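Local atomic coordinates of inclusion membrane protein A (Chlamydia trachomatis, PDB entry 6E7E), a protein that probably promotes homotypic fusion of chlamydial inclusions through its SNARE-like soluble domain, the part of this membrane protein described here. Residues D10-M24 with I90-I104. The protein carries 2 engineered substitutions. Sequence-based numbering, arbitrary orientation.
Sequences DLQREVGSLKEINFM and IADLKGSVASLREEI
Val-97 and Ile-21 interlock in knobs-into-holes fashion between helices 4-38 and 87-107. The two segments run the same way at 27°, with their axes 10.1 Å apart. Val-97 sits among Glu-14, Ser-17, Leu-18 and Ile-21. Ile-21 fills the reciprocal hole of Val-97, Leu-100, Arg-101 and Ile-104. Its CD1 reaches into that hole, 3.9 Å from Val-97 CG1. Leu-18 and Leu-93 meet tip to tip on this tightly packed side, CD1 to CD1 at 4.0 Å. Phe-67 of helix 65-73 and Leu-145 of helix 125-165 touch Leu-93 as well, so the packing continues into the helical bundle.

The other side is polar and partly open to solvent. Arg-101 is extended from CG to NE, and its guanidinium ends beside Ser-17 and Glu-20. Its NH2 donates to Ser-17 OG at 3.0 Å and, in a salt bridge, to Glu-20 OE1 at 2.9 Å, the latter nearly straight at 161°. Glu-20 OE1 lies in the guanidinium plane, but the two planes stand 86° apart, and NH2 meets OE1 from above the carboxylate plane. NH1 adds a weak bond to the same oxygen. Near the other end, Asp-10 OD2 and Lys-94 NZ form a long salt bridge of 3.8 Å. A water bridges Asp-10 OD1 and Lys-94 NZ, while Arg-13 NH1 also holds OD1. Glu-14 bends at chi2, which lays its carboxylate against Lys-94 CG and Val-97. A second water donates to Glu-14 OE1 and to Lys-94 O, giving one hydrogen bond to a carboxylate that lies against aliphatic groups.

Aliphatic packing thus holds the inner side and salt bridges with water the outer one, while Glu-14 and Arg-101 belong to both.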
ATOM      1  N   ASP A  10      -1.638  13.751 -12.144  1.00 10.41           N
ATOM      2  CA  ASP A  10      -0.917  12.458 -11.995  1.00 10.97           C
ATOM      3  C   ASP A  10      -1.125  11.913 -10.593  1.00 10.05           C
ATOM      4  O   ASP A  10      -1.385  10.734 -10.420  1.00 11.16           O
ATOM      5  CB  ASP A  10       0.579  12.656 -12.228  1.00 11.80           C
ATOM      6  CG  ASP A  10       1.001  12.907 -13.645  1.00 15.25           C
ATOM      7  OD1 ASP A  10       0.217  12.593 -14.531  1.00 17.80           O
ATOM      8  OD2 ASP A  10       2.119  13.450 -13.814  1.00 17.96           O
ATOM      9  N   LEU A  11      -0.992  12.783  -9.610  1.00  9.83           N
ATOM     10  CA  LEU A  11      -1.165  12.337  -8.223  1.00  9.70           C
ATOM     11  C   LEU A  11      -2.608  11.908  -7.982  1.00  9.33           C
ATOM     12  O   LEU A  11      -2.833  10.944  -7.247  1.00  9.84           O
ATOM     13  CB  LEU A  11      -0.730  13.433  -7.272  1.00 10.25           C
ATOM     14  CG  LEU A  11      -0.725  13.034  -5.809  1.00 11.21           C
ATOM     15  CD1 LEU A  11       0.223  11.860  -5.523  1.00 12.95           C
ATOM     16  CD2 LEU A  11      -0.371  14.222  -4.954  1.00 14.48           C
ATOM     17  N   GLN A  12      -3.571  12.612  -8.541  1.00  9.36           N
ATOM     18  CA  GLN A  12      -4.983  12.238  -8.382  1.00  9.92           C
ATOM     19  C   GLN A  12      -5.184  10.797  -8.852  1.00  9.95           C
ATOM     20  O   GLN A  12      -5.837   9.994  -8.178  1.00 10.36           O
ATOM     21  CB  GLN A  12      -5.828  13.197  -9.172  1.00 11.77           C
ATOM     22  CG  GLN A  12      -7.311  12.925  -9.160  1.00 16.62           C
ATOM     23  CD  GLN A  12      -8.027  13.869 -10.097  1.00 20.40           C
ATOM     24  OE1 GLN A  12      -7.580  14.177 -11.201  1.00 30.72           O
ATOM     25  NE2 GLN A  12      -9.156  14.363  -9.637  1.00 25.54           N
ATOM     26  N   ARG A  13      -4.612  10.485 -10.002  1.00  9.98           N
ATOM     27  CA  ARG A  13      -4.728   9.124 -10.562  1.00 11.11           C
ATOM     28  C   ARG A  13      -4.062   8.113  -9.635  1.00  9.95           C
ATOM     29  O   ARG A  13      -4.639   7.051  -9.349  1.00 10.57           O
ATOM     30  CB  ARG A  13      -4.058   9.121 -11.936  1.00 14.61           C
ATOM     31  CG  ARG A  13      -3.970   7.792 -12.666  1.00 17.15           C
ATOM     32  CD  ARG A  13      -3.021   7.888 -13.888  1.00 19.71           C
ATOM     33  NE  ARG A  13      -3.370   9.012 -14.760  1.00 20.06           N
ATOM     34  CZ  ARG A  13      -2.632  10.092 -15.059  1.00 17.93           C
ATOM     35  NH1 ARG A  13      -1.376  10.217 -14.657  1.00 18.18           N
ATOM     36  NH2 ARG A  13      -3.168  11.053 -15.802  1.00 21.43           N
ATOM     37  N   GLU A  14      -2.853   8.395  -9.177  1.00  9.29           N
ATOM     38  CA  GLU A  14      -2.151   7.408  -8.343  1.00  9.50           C
ATOM     39  C   GLU A  14      -2.816   7.267  -6.981  1.00  8.56           C
ATOM     40  O   GLU A  14      -2.851   6.151  -6.470  1.00  9.31           O
ATOM     41  CB  GLU A  14      -0.684   7.790  -8.214  1.00 10.41           C
ATOM     42  CG  GLU A  14       0.073   7.804  -9.531  1.00 12.24           C
ATOM     43  CD  GLU A  14      -0.134   6.575 -10.405  1.00 12.95           C
ATOM     44  OE1 GLU A  14       0.058   5.473  -9.907  1.00 16.34           O
ATOM     45  OE2 GLU A  14      -0.502   6.721 -11.583  1.00 18.33           O
ATOM     46  N   VAL A  15      -3.317   8.346  -6.384  1.00  9.09           N
ATOM     47  CA  VAL A  15      -4.026   8.200  -5.094  1.00  9.16           C
ATOM     48  C   VAL A  15      -5.321   7.431  -5.298  1.00  9.01           C
ATOM     49  O   VAL A  15      -5.658   6.591  -4.441  1.00  9.30           O
ATOM     50  CB  VAL A  15      -4.246   9.564  -4.439  1.00 10.53           C
ATOM     51  CG1 VAL A  15      -5.211   9.477  -3.281  1.00 11.85           C
ATOM     52  CG2 VAL A  15      -2.928  10.142  -4.027  1.00 11.46           C
ATOM     53  N   GLY A  16      -6.020   7.644  -6.393  1.00  9.42           N
ATOM     54  CA  GLY A  16      -7.209   6.819  -6.660  1.00  9.82           C
ATOM     55  C   GLY A  16      -6.822   5.347  -6.706  1.00  8.90           C
ATOM     56  O   GLY A  16      -7.531   4.496  -6.149  1.00  9.81           O
ATOM     57  N   SER A  17      -5.735   5.033  -7.370  1.00  8.55           N
ATOM     58  CA  SER A  17      -5.230   3.640  -7.440  1.00  8.82           C
ATOM     59  C   SER A  17      -4.824   3.146  -6.059  1.00  8.28           C
ATOM     60  O   SER A  17      -5.127   1.992  -5.725  1.00  8.84           O
ATOM     61  CB  SER A  17      -4.103   3.547  -8.412  1.00  9.15           C
ATOM     62  OG  SER A  17      -4.588   3.767  -9.710  1.00 12.85           O
ATOM     63  N   LEU A  18      -4.143   3.956  -5.274  1.00  8.50           N
ATOM     64  CA  LEU A  18      -3.753   3.550  -3.916  1.00  8.90           C
ATOM     65  C   LEU A  18      -4.988   3.205  -3.092  1.00  8.85           C
ATOM     66  O   LEU A  18      -4.916   2.268  -2.280  1.00  9.33           O
ATOM     67  CB  LEU A  18      -2.956   4.645  -3.223  1.00  9.32           C
ATOM     68  CG  LEU A  18      -1.523   4.770  -3.701  1.00 11.20           C
ATOM     69  CD1 LEU A  18      -0.982   6.111  -3.239  1.00 14.04           C
ATOM     70  CD2 LEU A  18      -0.681   3.614  -3.194  1.00 12.83           C
ATOM     71  N   LYS A  19      -6.082   3.945  -3.231  1.00  8.73           N
ATOM     72  CA  LYS A  19      -7.297   3.653  -2.466  1.00  9.82           C
ATOM     73  C   LYS A  19      -7.885   2.323  -2.935  1.00  9.30           C
ATOM     74  O   LYS A  19      -8.407   1.568  -2.102  1.00  9.98           O
ATOM     75  CB  LYS A  19      -8.303   4.784  -2.613  1.00 10.68           C
ATOM     76  CG  LYS A  19      -7.887   6.042  -1.865  1.00 12.51           C
ATOM     77  CD  LYS A  19      -8.851   7.181  -2.063  1.00 16.37           C
ATOM     78  CE  LYS A  19      -8.471   8.381  -1.241  1.00 19.84           C
ATOM     79  NZ  LYS A  19      -9.447   9.481  -1.395  1.00 29.73           N
ATOM     80  N   GLU A  20      -7.816   2.014  -4.221  1.00  8.71           N
ATOM     81  CA  GLU A  20      -8.265   0.686  -4.691  1.00  8.88           C
ATOM     82  C   GLU A  20      -7.372  -0.414  -4.127  1.00  8.40           C
ATOM     83  O   GLU A  20      -7.864  -1.466  -3.690  1.00  8.99           O
ATOM     84  CB  GLU A  20      -8.245   0.628  -6.211  1.00  9.90           C
ATOM     85  CG  GLU A  20      -9.228   1.571  -6.861  1.00 11.44           C
ATOM     86  CD  GLU A  20      -9.433   1.304  -8.324  1.00 17.33           C
ATOM     87  OE1 GLU A  20      -8.591   0.615  -8.921  1.00 19.39           O
ATOM     88  OE2 GLU A  20     -10.473   1.725  -8.833  1.00 26.78           O
ATOM     89  N   ILE A  21      -6.072  -0.192  -4.152  1.00  8.49           N
ATOM     90  CA  ILE A  21      -5.087  -1.147  -3.610  1.00  8.71           C
ATOM     91  C   ILE A  21      -5.376  -1.347  -2.131  1.00  9.12           C
ATOM     92  O   ILE A  21      -5.376  -2.479  -1.648  1.00  9.15           O
ATOM     93  CB  ILE A  21      -3.667  -0.644  -3.889  1.00  9.23           C
ATOM     94  CG1 ILE A  21      -3.308  -0.777  -5.366  1.00  9.91           C
ATOM     95  CG2 ILE A  21      -2.662  -1.341  -2.996  1.00  9.73           C
ATOM     96  CD1 ILE A  21      -2.112   0.086  -5.753  1.00 11.06           C
ATOM     97  N   ASN A  22      -5.610  -0.270  -1.400  1.00  8.96           N
ATOM     98  CA  ASN A  22      -5.914  -0.381   0.038  1.00 10.08           C
ATOM     99  C   ASN A  22      -7.122  -1.278   0.261  1.00  9.34           C
ATOM    100  O   ASN A  22      -7.119  -2.155   1.118  1.00  9.91           O
ATOM    101  CB  ASN A  22      -6.185   1.016   0.589  1.00 11.27           C
ATOM    102  CG  ASN A  22      -6.538   1.009   2.054  1.00 12.69           C
ATOM    103  OD1 ASN A  22      -7.635   1.407   2.456  1.00 17.60           O
ATOM    104  ND2 ASN A  22      -5.657   0.478   2.857  1.00 15.01           N
ATOM    105  N   PHE A  23      -8.179  -1.035  -0.496  1.00  8.98           N
ATOM    106  CA  PHE A  23      -9.404  -1.838  -0.322  1.00  9.27           C
ATOM    107  C   PHE A  23      -9.100  -3.304  -0.646  1.00  8.60           C
ATOM    108  O   PHE A  23      -9.465  -4.204   0.120  1.00  9.37           O
ATOM    109  CB  PHE A  23     -10.537  -1.324  -1.206  1.00 10.02           C
ATOM    110  CG  PHE A  23     -11.730  -2.213  -1.030  1.00  9.88           C
ATOM    111  CD1 PHE A  23     -12.505  -2.154   0.120  1.00 11.26           C
ATOM    112  CD2 PHE A  23     -11.962  -3.229  -1.943  1.00  9.96           C
ATOM    113  CE1 PHE A  23     -13.513  -3.084   0.318  1.00 12.43           C
ATOM    114  CE2 PHE A  23     -12.986  -4.138  -1.735  1.00 10.44           C
ATOM    115  CZ  PHE A  23     -13.774  -4.048  -0.623  1.00 11.87           C
ATOM    116  N   MET A  24      -8.454  -3.568  -1.766  1.00  8.78           N
ATOM    117  CA  MET A  24      -8.167  -4.963  -2.152  1.00  8.79           C
ATOM    118  C   MET A  24      -7.263  -5.626  -1.125  1.00  9.11           C
ATOM    119  O   MET A  24      -7.501  -6.808  -0.783  1.00  9.51           O
ATOM    120  CB  MET A  24      -7.537  -5.028  -3.536  1.00  8.86           C
ATOM    121  CG  MET A  24      -8.541  -4.698  -4.606  1.00  9.44           C
ATOM    122  SD  MET A  24      -7.849  -4.938  -6.273  1.00 11.39           S
ATOM    123  CE  MET A  24      -7.047  -3.378  -6.540  1.00 12.68           C
ATOM    124  N   ILE A  90       6.584  11.762  -7.686  1.00 10.42           N
ATOM    125  CA  ILE A  90       5.299  11.293  -8.251  1.00 10.61           C
ATOM    126  C   ILE A  90       5.582  10.205  -9.306  1.00 10.85           C
ATOM    127  O   ILE A  90       4.817   9.237  -9.386  1.00 11.70           O
ATOM    128  CB  ILE A  90       4.463  12.487  -8.710  1.00 12.16           C
ATOM    129  CG1 ILE A  90       4.060  13.319  -7.489  1.00 12.46           C
ATOM    130  CG2 ILE A  90       3.254  12.015  -9.484  1.00 14.35           C
ATOM    131  CD1 ILE A  90       3.515  14.685  -7.822  1.00 15.04           C
ATOM    132  N   ALA A  91       6.642  10.320 -10.095  1.00 11.27           N
ATOM    133  CA  ALA A  91       7.008   9.261 -11.063  1.00 12.72           C
ATOM    134  C   ALA A  91       7.389   7.982 -10.298  1.00 12.06           C
ATOM    135  O   ALA A  91       7.009   6.881 -10.718  1.00 12.85           O
ATOM    136  CB  ALA A  91       8.113   9.742 -11.963  1.00 14.36           C
ATOM    137  N   ASP A  92       8.116   8.117  -9.196  1.00 12.36           N
ATOM    138  CA  ASP A  92       8.502   6.960  -8.349  1.00 13.30           C
ATOM    139  C   ASP A  92       7.231   6.278  -7.812  1.00 12.73           C
ATOM    140  O   ASP A  92       7.121   5.038  -7.834  1.00 12.67           O
ATOM    141  CB  ASP A  92       9.397   7.421  -7.204  1.00 15.60           C
ATOM    142  CG  ASP A  92      10.182   6.339  -6.497  1.00 17.64           C
ATOM    143  OD1 ASP A  92      10.141   5.176  -6.957  1.00 20.37           O
ATOM    144  OD2 ASP A  92      10.862   6.697  -5.494  1.00 22.11           O
ATOM    145  N   LEU A  93       6.266   7.061  -7.356  1.00 11.45           N
ATOM    146  CA  LEU A  93       4.994   6.525  -6.842  1.00 10.62           C
ATOM    147  C   LEU A  93       4.318   5.683  -7.911  1.00  9.91           C
ATOM    148  O   LEU A  93       3.738   4.635  -7.590  1.00 10.49           O
ATOM    149  CB  LEU A  93       4.098   7.679  -6.409  1.00 10.81           C
ATOM    150  CG  LEU A  93       2.713   7.264  -5.939  1.00 11.84           C
ATOM    151  CD1 LEU A  93       2.783   6.378  -4.706  1.00 14.83           C
ATOM    152  CD2 LEU A  93       1.877   8.486  -5.672  1.00 12.92           C
ATOM    153  N   LYS A  94       4.365   6.118  -9.146  1.00 10.19           N
ATOM    154  CA  LYS A  94       3.692   5.379 -10.234  1.00  9.73           C
ATOM    155  C   LYS A  94       4.235   3.944 -10.283  1.00  9.43           C
ATOM    156  O   LYS A  94       3.479   2.998 -10.554  1.00  9.54           O
ATOM    157  CB  LYS A  94       3.965   6.076 -11.554  1.00 11.71           C
ATOM    158  CG  LYS A  94       3.200   7.353 -11.777  1.00 16.43           C
ATOM    159  CD  LYS A  94       3.404   7.894 -13.161  1.00 21.40           C
ATOM    160  CE  LYS A  94       2.788   9.255 -13.353  1.00 25.47           C
ATOM    161  NZ  LYS A  94       3.601  10.029 -14.311  1.00 32.09           N
ATOM    162  N   GLY A  95       5.530   3.762 -10.090  1.00  9.85           N
ATOM    163  CA  GLY A  95       6.180   2.425 -10.062  1.00 10.75           C
ATOM    164  C   GLY A  95       5.672   1.600  -8.876  1.00  9.33           C
ATOM    165  O   GLY A  95       5.402   0.399  -9.006  1.00 10.20           O
ATOM    166  N   SER A  96       5.581   2.212  -7.701  1.00  9.81           N
ATOM    167  CA  SER A  96       5.071   1.524  -6.499  1.00 10.54           C
ATOM    168  C   SER A  96       3.647   1.042  -6.737  1.00  9.42           C
ATOM    169  O   SER A  96       3.323  -0.097  -6.379  1.00 10.21           O
ATOM    170  CB  SER A  96       5.111   2.437  -5.313  1.00 12.07           C
ATOM    171  OG  SER A  96       6.408   2.634  -4.800  1.00 15.79           O
ATOM    172  N   VAL A  97       2.806   1.906  -7.254  1.00  9.38           N
ATOM    173  CA  VAL A  97       1.396   1.551  -7.505  1.00  9.61           C
ATOM    174  C   VAL A  97       1.332   0.357  -8.455  1.00  9.19           C
ATOM    175  O   VAL A  97       0.586  -0.604  -8.201  1.00  9.45           O
ATOM    176  CB  VAL A  97       0.635   2.769  -8.036  1.00 11.05           C
ATOM    177  CG1 VAL A  97      -0.699   2.365  -8.625  1.00 12.05           C
ATOM    178  CG2 VAL A  97       0.444   3.806  -6.948  1.00 13.71           C
ATOM    179  N   ALA A  98       2.089   0.394  -9.538  1.00  8.89           N
ATOM    180  CA  ALA A  98       2.048  -0.709 -10.519  1.00  9.39           C
ATOM    181  C   ALA A  98       2.513  -2.010  -9.867  1.00  8.93           C
ATOM    182  O   ALA A  98       1.917  -3.070 -10.122  1.00  9.66           O
ATOM    183  CB  ALA A  98       2.883  -0.366 -11.710  1.00 10.46           C
ATOM    184  N   SER A  99       3.565  -1.948  -9.084  1.00  8.94           N
ATOM    185  CA  SER A  99       4.100  -3.158  -8.441  1.00  9.67           C
ATOM    186  C   SER A  99       3.096  -3.716  -7.449  1.00  9.14           C
ATOM    187  O   SER A  99       2.892  -4.947  -7.399  1.00  9.62           O
ATOM    188  CB  SER A  99       5.392  -2.851  -7.807  1.00 11.61           C
ATOM    189  OG  SER A  99       5.930  -4.032  -7.266  1.00 19.18           O
ATOM    190  N   LEU A 100       2.464  -2.878  -6.654  1.00  9.00           N
ATOM    191  CA  LEU A 100       1.448  -3.350  -5.693  1.00  9.58           C
ATOM    192  C   LEU A 100       0.273  -3.995  -6.426  1.00  9.33           C
ATOM    193  O   LEU A 100      -0.228  -5.013  -5.956  1.00 10.11           O
ATOM    194  CB  LEU A 100       1.011  -2.182  -4.807  1.00  9.67           C
ATOM    195  CG  LEU A 100       2.053  -1.747  -3.789  1.00 10.77           C
ATOM    196  CD1 LEU A 100       1.704  -0.369  -3.233  1.00 12.87           C
ATOM    197  CD2 LEU A 100       2.198  -2.755  -2.660  1.00 13.30           C
ATOM    198  N   ARG A 101      -0.154  -3.400  -7.529  1.00  9.63           N
ATOM    199  CA  ARG A 101      -1.266  -3.992  -8.282  1.00 10.43           C
ATOM    200  C   ARG A 101      -0.856  -5.378  -8.761  1.00  9.86           C
ATOM    201  O   ARG A 101      -1.700  -6.284  -8.746  1.00 10.68           O
ATOM    202  CB  ARG A 101      -1.617  -3.093  -9.458  1.00 13.65           C
ATOM    203  CG  ARG A 101      -2.545  -1.935  -9.156  1.00 17.47           C
ATOM    204  CD  ARG A 101      -3.187  -1.400 -10.418  1.00 20.43           C
ATOM    205  NE  ARG A 101      -3.961  -0.175 -10.228  1.00 22.86           N
ATOM    206  CZ  ARG A 101      -5.208  -0.112  -9.751  1.00 20.61           C
ATOM    207  NH1 ARG A 101      -5.838  -1.208  -9.364  1.00 22.04           N
ATOM    208  NH2 ARG A 101      -5.831   1.048  -9.701  1.00 19.44           N
ATOM    209  N   GLU A 102       0.363  -5.537  -9.233  1.00 10.23           N
ATOM    210  CA  GLU A 102       0.792  -6.866  -9.723  1.00 11.39           C
ATOM    211  C   GLU A 102       0.899  -7.853  -8.562  1.00 10.82           C
ATOM    212  O   GLU A 102       0.521  -9.028  -8.750  1.00 12.31           O
ATOM    213  CB  GLU A 102       2.087  -6.755 -10.508  1.00 13.58           C
ATOM    214  CG  GLU A 102       1.899  -6.123 -11.873  1.00 16.70           C
ATOM    215  CD  GLU A 102       1.131  -7.036 -12.804  1.00 26.05           C
ATOM    216  OE1 GLU A 102       1.749  -7.974 -13.332  1.00 28.64           O
ATOM    217  OE2 GLU A 102      -0.096  -6.877 -12.921  1.00 32.33           O
ATOM    218  N   GLU A 103       1.376  -7.438  -7.388  1.00 10.85           N
ATOM    219  CA  GLU A 103       1.395  -8.360  -6.227  1.00 11.95           C
ATOM    220  C   GLU A 103      -0.024  -8.824  -5.931  1.00 10.53           C
ATOM    221  O   GLU A 103      -0.233 -10.017  -5.666  1.00 12.23           O
ATOM    222  CB  GLU A 103       1.991  -7.708  -4.997  1.00 15.63           C
ATOM    223  CG  GLU A 103       3.469  -7.380  -5.104  1.00 19.23           C
ATOM    224  CD  GLU A 103       4.417  -8.537  -5.391  1.00 23.24           C
ATOM    225  OE1 GLU A 103       4.097  -9.693  -5.078  1.00 24.40           O
ATOM    226  OE2 GLU A 103       5.522  -8.265  -5.888  1.00 32.52           O
ATOM    227  N   ILE A 104      -0.986  -7.928  -5.955  1.00  9.98           N
ATOM    228  CA  ILE A 104      -2.406  -8.310  -5.720  1.00 10.23           C
ATOM    229  C   ILE A 104      -2.833  -9.322  -6.770  1.00  9.83           C
ATOM    230  O   ILE A 104      -3.494 -10.299  -6.439  1.00 10.71           O
ATOM    231  CB  ILE A 104      -3.327  -7.077  -5.726  1.00 10.80           C
ATOM    232  CG1 ILE A 104      -3.089  -6.246  -4.471  1.00 12.16           C
ATOM    233  CG2 ILE A 104      -4.795  -7.473  -5.870  1.00 11.38           C
ATOM    234  CD1 ILE A 104      -3.673  -4.855  -4.575  1.00 13.56           C
TER
HETATM  235  O   HOH W   1       1.816  10.769 -15.992  1.00 23.66           O
HETATM  236  O   HOH W   2       0.955   3.482 -11.562  1.00 14.78           O